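Local coordinates for protein SAM-dependent methyltransferase (Thiobacillus denitrificans, PDB 5EPE) that binds S-adenosyl-L-homocysteine and is probably a methyltransferase that uses S-adenosylmethionine as methyl donor, at residues L41-G46 with T124-S129; R144-T149 with N159-F164. All blocks are in the same frame, centred on the assembly; numbering follows the deposited sequence.

Contact 1. Residues L41-G46 with T124-S129. With SAH (S-adenosyl-L-homocysteine), chain B.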
ATOM      1  N   LEU A  41     -40.219   5.459  29.601  1.00 26.27           N
ATOM      2  CA  LEU A  41     -40.995   4.838  28.519  1.00 26.22           C
ATOM      3  C   LEU A  41     -40.031   4.096  27.611  1.00 25.22           C
ATOM      4  O   LEU A  41     -38.991   4.668  27.203  1.00 24.50           O
ATOM      5  CB  LEU A  41     -41.713   5.892  27.695  1.00 27.48           C
ATOM      6  CG  LEU A  41     -42.508   5.397  26.472  1.00 28.09           C
ATOM      7  CD1 LEU A  41     -43.699   4.537  26.890  1.00 29.68           C
ATOM      8  CD2 LEU A  41     -42.956   6.576  25.639  1.00 29.46           C
ATOM      9  N   ASP A  42     -40.352   2.843  27.304  1.00 25.12           N
ATOM     10  CA  ASP A  42     -39.470   1.989  26.458  1.00 25.11           C
ATOM     11  C   ASP A  42     -40.314   1.451  25.305  1.00 24.60           C
ATOM     12  O   ASP A  42     -41.217   0.636  25.510  1.00 24.39           O
ATOM     13  CB  ASP A  42     -38.843   0.881  27.281  1.00 26.37           C
ATOM     14  CG  ASP A  42     -37.694   0.151  26.552  1.00 29.65           C
ATOM     15  OD1 ASP A  42     -37.207   0.600  25.446  1.00 32.52           O
ATOM     16  OD2 ASP A  42     -37.248  -0.902  27.123  1.00 31.67           O
ATOM     17  N   LEU A  43     -40.072   1.947  24.098  1.00 23.97           N
ATOM     18  CA  LEU A  43     -40.782   1.459  22.904  1.00 24.87           C
ATOM     19  C   LEU A  43     -39.980   0.347  22.198  1.00 25.12           C
ATOM     20  O   LEU A  43     -38.858   0.570  21.716  1.00 24.30           O
ATOM     21  CB  LEU A  43     -41.005   2.590  21.924  1.00 25.70           C
ATOM     22  CG  LEU A  43     -41.790   3.774  22.487  1.00 27.37           C
ATOM     23  CD1 LEU A  43     -42.128   4.755  21.383  1.00 28.57           C
ATOM     24  CD2 LEU A  43     -43.080   3.315  23.170  1.00 28.01           C
ATOM     25  N   GLY A  44     -40.593  -0.828  22.084  1.00 25.56           N
ATOM     26  CA  GLY A  44     -39.908  -2.028  21.621  1.00 25.11           C
ATOM     27  C   GLY A  44     -39.089  -2.615  22.740  1.00 24.15           C
ATOM     28  O   GLY A  44     -37.865  -2.870  22.586  1.00 23.77           O
ATOM     29  N   SER A  45     -39.766  -2.848  23.872  1.00 24.16           N
ATOM     30  CA  SER A  45     -39.116  -3.186  25.123  1.00 23.91           C
ATOM     31  C   SER A  45     -38.618  -4.650  25.280  1.00 23.74           C
ATOM     32  O   SER A  45     -38.029  -4.984  26.311  1.00 22.67           O
ATOM     33  CB  SER A  45     -39.988  -2.769  26.299  1.00 24.83           C
ATOM     34  OG  SER A  45     -41.263  -3.319  26.194  1.00 27.21           O
ATOM     35  N   GLY A  46     -38.845  -5.489  24.278  1.00 24.04           N
ATOM     36  CA  GLY A  46     -38.326  -6.843  24.268  1.00 24.46           C
ATOM     37  C   GLY A  46     -38.885  -7.618  25.432  1.00 24.80           C
ATOM     38  O   GLY A  46     -40.127  -7.626  25.643  1.00 26.46           O
ATOM     39  N   THR A 124     -38.165  12.064  17.088  1.00 26.37           N
ATOM     40  CA  THR A 124     -39.293  12.997  17.081  1.00 29.21           C
ATOM     41  C   THR A 124     -40.481  12.413  17.833  1.00 28.97           C
ATOM     42  O   THR A 124     -41.136  13.156  18.588  1.00 29.73           O
ATOM     43  CB  THR A 124     -39.696  13.360  15.658  1.00 30.72           C
ATOM     44  OG1 THR A 124     -38.540  13.917  15.063  1.00 31.17           O
ATOM     45  CG2 THR A 124     -40.814  14.346  15.601  1.00 33.94           C
ATOM     46  N   LEU A 125     -40.746  11.106  17.666  1.00 28.08           N
ATOM     47  CA  LEU A 125     -41.842  10.480  18.394  1.00 28.91           C
ATOM     48  C   LEU A 125     -41.613  10.493  19.930  1.00 28.12           C
ATOM     49  O   LEU A 125     -42.515  10.852  20.699  1.00 30.34           O
ATOM     50  CB  LEU A 125     -42.053   9.050  17.937  1.00 28.65           C
ATOM     51  CG  LEU A 125     -43.129   8.222  18.648  1.00 29.31           C
ATOM     52  CD1 LEU A 125     -44.519   8.767  18.408  1.00 32.02           C
ATOM     53  CD2 LEU A 125     -43.050   6.798  18.155  1.00 29.50           C
ATOM     54  N   LEU A 126     -40.442  10.050  20.353  1.00 26.57           N
ATOM     55  CA  LEU A 126     -40.077   9.934  21.770  1.00 26.17           C
ATOM     56  C   LEU A 126     -40.125  11.309  22.441  1.00 26.84           C
ATOM     57  O   LEU A 126     -40.570  11.450  23.588  1.00 27.12           O
ATOM     58  CB  LEU A 126     -38.669   9.281  21.913  1.00 24.57           C
ATOM     59  CG  LEU A 126     -38.578   7.799  21.511  1.00 23.93           C
ATOM     60  CD1 LEU A 126     -37.138   7.351  21.544  1.00 23.00           C
ATOM     61  CD2 LEU A 126     -39.394   6.937  22.464  1.00 24.68           C
ATOM     62  N   ALA A 127     -39.649  12.324  21.728  1.00 27.19           N
ATOM     63  CA  ALA A 127     -39.721  13.724  22.196  1.00 28.22           C
ATOM     64  C   ALA A 127     -41.120  14.177  22.618  1.00 30.65           C
ATOM     65  O   ALA A 127     -41.257  15.006  23.515  1.00 31.18           O
ATOM     66  CB  ALA A 127     -39.174  14.649  21.125  1.00 28.53           C
ATOM     67  N   GLN A 128     -42.160  13.628  21.993  1.00 31.67           N
ATOM     68  CA  GLN A 128     -43.523  13.967  22.359  1.00 35.07           C
ATOM     69  C   GLN A 128     -43.923  13.490  23.745  1.00 34.72           C
ATOM     70  O   GLN A 128     -44.889  14.023  24.317  1.00 34.51           O
ATOM     71  CB  GLN A 128     -44.503  13.425  21.344  1.00 37.33           C
ATOM     72  CG  GLN A 128     -44.288  14.067  19.989  1.00 40.06           C
ATOM     73  CD  GLN A 128     -45.355  13.652  19.023  1.00 43.73           C
ATOM     74  OE1 GLN A 128     -45.096  12.982  18.061  1.00 48.67           O
ATOM     75  NE2 GLN A 128     -46.554  13.993  19.320  1.00 47.14           N
ATOM     76  N   SER A 129     -43.226  12.471  24.256  1.00 31.40           N
ATOM     77  CA  SER A 129     -43.508  11.924  25.584  1.00 31.23           C
ATOM     78  C   SER A 129     -42.606  12.485  26.673  1.00 31.14           C
ATOM     79  O   SER A 129     -42.781  12.143  27.845  1.00 31.23           O
ATOM     80  CB  SER A 129     -43.393  10.401  25.565  1.00 30.42           C
ATOM     81  OG  SER A 129     -44.414   9.811  24.729  1.00 30.91           O
TER
HETATM   82  N   SAH B 301     -35.212  -3.148  23.446  1.00 27.69           N
HETATM   83  CA  SAH B 301     -35.284  -4.652  23.575  1.00 27.50           C
HETATM   84  CB  SAH B 301     -35.730  -5.276  22.267  1.00 27.52           C
HETATM   85  CG  SAH B 301     -34.864  -5.021  21.019  1.00 26.82           C
HETATM   86  SD  SAH B 301     -35.249  -6.101  19.664  1.00 26.97           S
HETATM   87  C   SAH B 301     -33.980  -5.267  24.031  1.00 29.82           C
HETATM   88  O   SAH B 301     -32.917  -4.636  23.874  1.00 30.71           O
HETATM   89  OXT SAH B 301     -33.940  -6.400  24.555  1.00 25.42           O
HETATM   90  C5' SAH B 301     -36.553  -5.264  18.716  1.00 29.06           C
HETATM   91  C4' SAH B 301     -37.900  -5.377  19.436  1.00 29.51           C
HETATM   92  O4' SAH B 301     -38.880  -4.573  18.764  1.00 30.11           O
HETATM   93  C3' SAH B 301     -38.467  -6.806  19.505  1.00 29.71           C
HETATM   94  O3' SAH B 301     -38.715  -7.119  20.889  1.00 27.86           O
HETATM   95  C2' SAH B 301     -39.773  -6.764  18.707  1.00 29.49           C
HETATM   96  O2' SAH B 301     -40.806  -7.542  19.293  1.00 29.92           O
HETATM   97  C1' SAH B 301     -40.125  -5.306  18.821  1.00 28.17           C
HETATM   98  N9  SAH B 301     -40.995  -4.684  17.810  1.00 27.24           N
HETATM   99  C8  SAH B 301     -40.900  -4.806  16.450  1.00 28.21           C
HETATM  100  N7  SAH B 301     -41.790  -4.049  15.848  1.00 28.61           N
HETATM  101  C5  SAH B 301     -42.484  -3.409  16.882  1.00 27.38           C
HETATM  102  C6  SAH B 301     -43.565  -2.489  16.898  1.00 27.23           C
HETATM  103  N6  SAH B 301     -44.118  -2.046  15.746  1.00 27.72           N
HETATM  104  N1  SAH B 301     -44.028  -2.025  18.086  1.00 26.62           N
HETATM  105  C2  SAH B 301     -43.457  -2.487  19.225  1.00 26.14           C
HETATM  106  N3  SAH B 301     -42.447  -3.374  19.318  1.00 26.15           N
HETATM  107  C4  SAH B 301     -41.990  -3.797  18.093  1.00 26.60           C
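L43 lays one methyl, CD1, against the ends of two leucines of helix 119-127. Its CD1 lies 3.7 Å from L126 CD2 and 3.9 Å from L125 CD2, so a single branch serves both neighbours. L43 and L126 run past each other in opposite senses, and L126 CD2 also sits 4.0 Å from L43 CG. L125 meets the same methyl at a slant. The CB of L126 does not head for the strand; its CG is anti to its own carbonyl carbon (chi1 -68°), and from there the CD2 branch comes back to L43. Its side chain also packs on A107 and C109 of strand 104-110 and on I136 and M138 of strand 134-143, which places it over several strands at once. Two residues earlier on the strand, L41 reaches S129, with CD2 3.7 Å from S129 OG and 3.9 Å from S129 CB. That hydroxyl lies against a methyl on this side, but its polar partner is the backbone N of S100. Strand 39-43 and the helix form part of the Rossmann-like fold of class I methyltransferases, in which helices pack against a central, largely parallel sheet. The strand ends in the glycine-rich turn G44-S45-G46, the family's nucleotide-binding loop. Here the G44 carbonyl O accepts a hydrogen bond of 2.8 Å from the amino N of S-adenosyl-L-homocysteine, while G46 CA approaches the ribose O3' at 3.4 Å. Both glycines have positive phi, and a side chain on G46 would run into the ligand's CA. D66, which also bonds the ligand, accepts a hydrogen bond from G46 N through OD1, tying the turn to the next strand of the sheet.

Contact 2. Residues R144-T149 with N159-F164; sequences RKLPTT and NTISDF
This is a small apolar contact between the two loops that flank helix 150-155, partly buried and without a hydrogen bond across it. Every contact across the two segments is made by I161, using three carbons on three residues. Its CG2 touches L146 CD1 at 4.2 Å, the two side chains crossing at about a right angle. CG1 lies 4.1 Å from P147 CG, sliding past the proline ring in the opposite direction. The terminal I161 CD1 points into the opposing backbone and meets it at two places, 3.7 Å from P147 O and 3.8 Å from T149 C. This reach follows from CG1 being anti to the carbonyl carbon (chi1 -72°) and the chain then running on extended. Cutting I161 back to an alanine would probably open a gap beside the P147 ring and cost L146, which also rests on L166, its partner across this contact. Behind I161 the loop is braced by D163: its OD2 takes N159 N at 2.7 Å nearly head-on and T160 N at 3.1 Å from above the carboxylate plane. The other oxygen, OD1, forms a salt bridge with R175 of a second subunit, and S162 OG bonds E228 of a third, so the turn is also part of the assembly interface. I161 N bonds E150 OE1, tying the 3-10 turn 161-163 to the N-cap of helix 150-155, where T149 OG1 makes a weak hydrogen bond to V152 N.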
ATOM      1  N   ARG A 144     -18.112  -0.144  13.157  1.00 17.31           N
ATOM      2  CA  ARG A 144     -16.927  -0.239  14.002  1.00 17.88           C
ATOM      3  C   ARG A 144     -15.689  -0.018  13.137  1.00 19.01           C
ATOM      4  O   ARG A 144     -14.768   0.630  13.575  1.00 19.45           O
ATOM      5  CB  ARG A 144     -16.880  -1.651  14.643  1.00 18.93           C
ATOM      6  CG  ARG A 144     -15.654  -1.958  15.443  1.00 20.89           C
ATOM      7  CD  ARG A 144     -15.756  -3.331  16.089  1.00 21.58           C
ATOM      8  NE  ARG A 144     -14.544  -3.584  16.847  1.00 23.37           N
ATOM      9  CZ  ARG A 144     -13.436  -4.153  16.415  1.00 24.56           C
ATOM     10  NH1 ARG A 144     -13.258  -4.573  15.157  1.00 24.32           N
ATOM     11  NH2 ARG A 144     -12.435  -4.237  17.278  1.00 26.70           N
ATOM     12  N   LYS A 145     -15.712  -0.568  11.942  1.00 26.79           N
ATOM     13  CA  LYS A 145     -14.826  -0.127  10.874  1.00 28.41           C
ATOM     14  C   LYS A 145     -15.495  -0.306   9.576  1.00 27.25           C
ATOM     15  O   LYS A 145     -16.434  -1.034   9.442  1.00 26.33           O
ATOM     16  CB  LYS A 145     -13.468  -0.839  10.906  1.00 31.88           C
ATOM     17  CG  LYS A 145     -13.518  -2.279  10.684  1.00 33.53           C
ATOM     18  CD  LYS A 145     -12.224  -2.909  11.233  1.00 38.29           C
ATOM     19  CE  LYS A 145     -12.095  -4.318  10.728  1.00 41.22           C
ATOM     20  NZ  LYS A 145     -11.106  -5.072  11.558  1.00 46.05           N
ATOM     21  N   LEU A 146     -14.968   0.355   8.590  1.00 28.79           N
ATOM     22  CA  LEU A 146     -15.630   0.494   7.347  1.00 30.65           C
ATOM     23  C   LEU A 146     -15.494  -0.806   6.566  1.00 32.90           C
ATOM     24  O   LEU A 146     -14.399  -1.293   6.427  1.00 34.63           O
ATOM     25  CB  LEU A 146     -15.025   1.684   6.595  1.00 33.50           C
ATOM     26  CG  LEU A 146     -15.933   2.335   5.590  1.00 34.85           C
ATOM     27  CD1 LEU A 146     -17.166   2.965   6.260  1.00 33.28           C
ATOM     28  CD2 LEU A 146     -15.139   3.396   4.866  1.00 38.26           C
ATOM     29  N   PRO A 147     -16.602  -1.401   6.127  1.00 33.61           N
ATOM     30  CA  PRO A 147     -16.432  -2.622   5.357  1.00 37.69           C
ATOM     31  C   PRO A 147     -15.745  -2.283   4.053  1.00 42.79           C
ATOM     32  O   PRO A 147     -15.850  -1.156   3.556  1.00 41.24           O
ATOM     33  CB  PRO A 147     -17.848  -3.143   5.104  1.00 36.53           C
ATOM     34  CG  PRO A 147     -18.750  -2.282   5.897  1.00 34.50           C
ATOM     35  CD  PRO A 147     -18.004  -1.053   6.354  1.00 33.25           C
ATOM     36  N   THR A 148     -15.004  -3.267   3.573  1.00 49.80           N
ATOM     37  CA  THR A 148     -14.192  -3.164   2.391  1.00 57.96           C
ATOM     38  C   THR A 148     -15.058  -3.389   1.151  1.00 59.48           C
ATOM     39  O   THR A 148     -14.704  -2.935   0.061  1.00 62.87           O
ATOM     40  CB  THR A 148     -13.046  -4.195   2.541  1.00 65.26           C
ATOM     41  OG1 THR A 148     -13.577  -5.416   3.128  1.00 66.15           O
ATOM     42  CG2 THR A 148     -11.969  -3.607   3.508  1.00 65.55           C
ATOM     43  N   THR A 149     -16.204  -4.062   1.327  1.00 57.69           N
ATOM     44  CA  THR A 149     -17.173  -4.304   0.248  1.00 60.13           C
ATOM     45  C   THR A 149     -18.624  -4.183   0.736  1.00 56.52           C
ATOM     46  O   THR A 149     -18.906  -4.483   1.908  1.00 52.48           O
ATOM     47  CB  THR A 149     -17.048  -5.746  -0.349  1.00 64.05           C
ATOM     48  OG1 THR A 149     -17.338  -6.717   0.673  1.00 62.87           O
ATOM     49  CG2 THR A 149     -15.673  -6.010  -0.911  1.00 68.95           C
ATOM     50  N   ASN A 159     -28.480  -2.696   3.537  1.00 51.85           N
ATOM     51  CA  ASN A 159     -28.488  -2.841   2.067  1.00 52.92           C
ATOM     52  C   ASN A 159     -27.197  -2.341   1.413  1.00 49.87           C
ATOM     53  O   ASN A 159     -26.724  -2.899   0.410  1.00 49.43           O
ATOM     54  CB  ASN A 159     -29.602  -2.034   1.405  1.00 57.93           C
ATOM     55  CG  ASN A 159     -30.960  -2.344   1.941  1.00 62.37           C
ATOM     56  OD1 ASN A 159     -31.685  -1.440   2.316  1.00 67.41           O
ATOM     57  ND2 ASN A 159     -31.332  -3.597   1.955  1.00 63.93           N
ATOM     58  N   THR A 160     -26.689  -1.225   1.928  1.00 32.27           N
ATOM     59  CA  THR A 160     -25.496  -0.588   1.395  1.00 32.40           C
ATOM     60  C   THR A 160     -24.613  -0.114   2.552  1.00 28.56           C
ATOM     61  O   THR A 160     -25.070  -0.008   3.714  1.00 26.54           O
ATOM     62  CB  THR A 160     -25.833   0.624   0.488  1.00 34.70           C
ATOM     63  OG1 THR A 160     -26.566   1.602   1.236  1.00 36.57           O
ATOM     64  CG2 THR A 160     -26.685   0.195  -0.643  1.00 37.67           C
ATOM     65  N   ILE A 161     -23.362   0.186   2.218  1.00 26.91           N
ATOM     66  CA  ILE A 161     -22.449   0.742   3.214  1.00 25.91           C
ATOM     67  C   ILE A 161     -22.999   2.052   3.770  1.00 23.24           C
ATOM     68  O   ILE A 161     -22.873   2.278   4.936  1.00 21.76           O
ATOM     69  CB  ILE A 161     -21.018   0.880   2.671  1.00 27.69           C
ATOM     70  CG1 ILE A 161     -20.421  -0.517   2.560  1.00 30.29           C
ATOM     71  CG2 ILE A 161     -20.097   1.668   3.610  1.00 27.24           C
ATOM     72  CD1 ILE A 161     -19.052  -0.556   1.898  1.00 33.05           C
ATOM     73  N   SER A 162     -23.630   2.873   2.915  1.00 22.79           N
ATOM     74  CA  SER A 162     -24.175   4.155   3.353  1.00 22.70           C
ATOM     75  C   SER A 162     -25.322   4.055   4.384  1.00 23.08           C
ATOM     76  O   SER A 162     -25.703   5.098   4.933  1.00 22.79           O
ATOM     77  CB  SER A 162     -24.591   4.993   2.128  1.00 23.31           C
ATOM     78  OG  SER A 162     -25.516   4.314   1.316  1.00 24.26           O
ATOM     79  N   ASP A 163     -25.848   2.840   4.678  1.00 23.06           N
ATOM     80  CA  ASP A 163     -26.902   2.666   5.701  1.00 23.40           C
ATOM     81  C   ASP A 163     -26.403   3.013   7.083  1.00 21.57           C
ATOM     82  O   ASP A 163     -27.194   3.432   7.913  1.00 21.82           O
ATOM     83  CB  ASP A 163     -27.514   1.252   5.738  1.00 25.17           C
ATOM     84  CG  ASP A 163     -28.570   1.040   4.678  1.00 28.55           C
ATOM     85  OD1 ASP A 163     -29.326   1.972   4.377  1.00 31.18           O
ATOM     86  OD2 ASP A 163     -28.626  -0.048   4.079  1.00 33.07           O
ATOM     87  N   PHE A 164     -25.108   2.846   7.336  1.00 20.13           N
ATOM     88  CA  PHE A 164     -24.490   3.123   8.644  1.00 19.44           C
ATOM     89  C   PHE A 164     -23.310   4.043   8.464  1.00 18.05           C
ATOM     90  O   PHE A 164     -22.840   4.244   7.339  1.00 18.59           O
ATOM     91  CB  PHE A 164     -24.023   1.844   9.388  1.00 20.15           C
ATOM     92  CG  PHE A 164     -25.123   0.813   9.593  1.00 21.81           C
ATOM     93  CD1 PHE A 164     -26.391   1.182  10.014  1.00 22.91           C
ATOM     94  CD2 PHE A 164     -24.883  -0.519   9.354  1.00 24.13           C
ATOM     95  CE1 PHE A 164     -27.444   0.251  10.132  1.00 23.96           C
ATOM     96  CE2 PHE A 164     -25.934  -1.468   9.513  1.00 24.94           C
ATOM     97  CZ  PHE A 164     -27.188  -1.066   9.865  1.00 24.61           C
TER

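In the fold
Contact 1 comes first along the chain and is complete before contact 2 begins. Their centres lie 27 Å apart and their nearest atoms about 16 Å, so they do not touch. Contact 1 lies in the interior, where strand 39-43, an inner strand of the seven-stranded sheet between 61-66 and 104-110, receives helix 119-127 and leads into the ligand pocket. Strand 134-143 connects the two regions: L126 of contact 1 packs on it, and the chain leaves its far end directly into 144-149. Contact 2 lies nearer the surface, away from the ligand, at a site where other subunits meet this chain. One contact therefore belongs to the cofactor-binding core and the other to the intersubunit periphery.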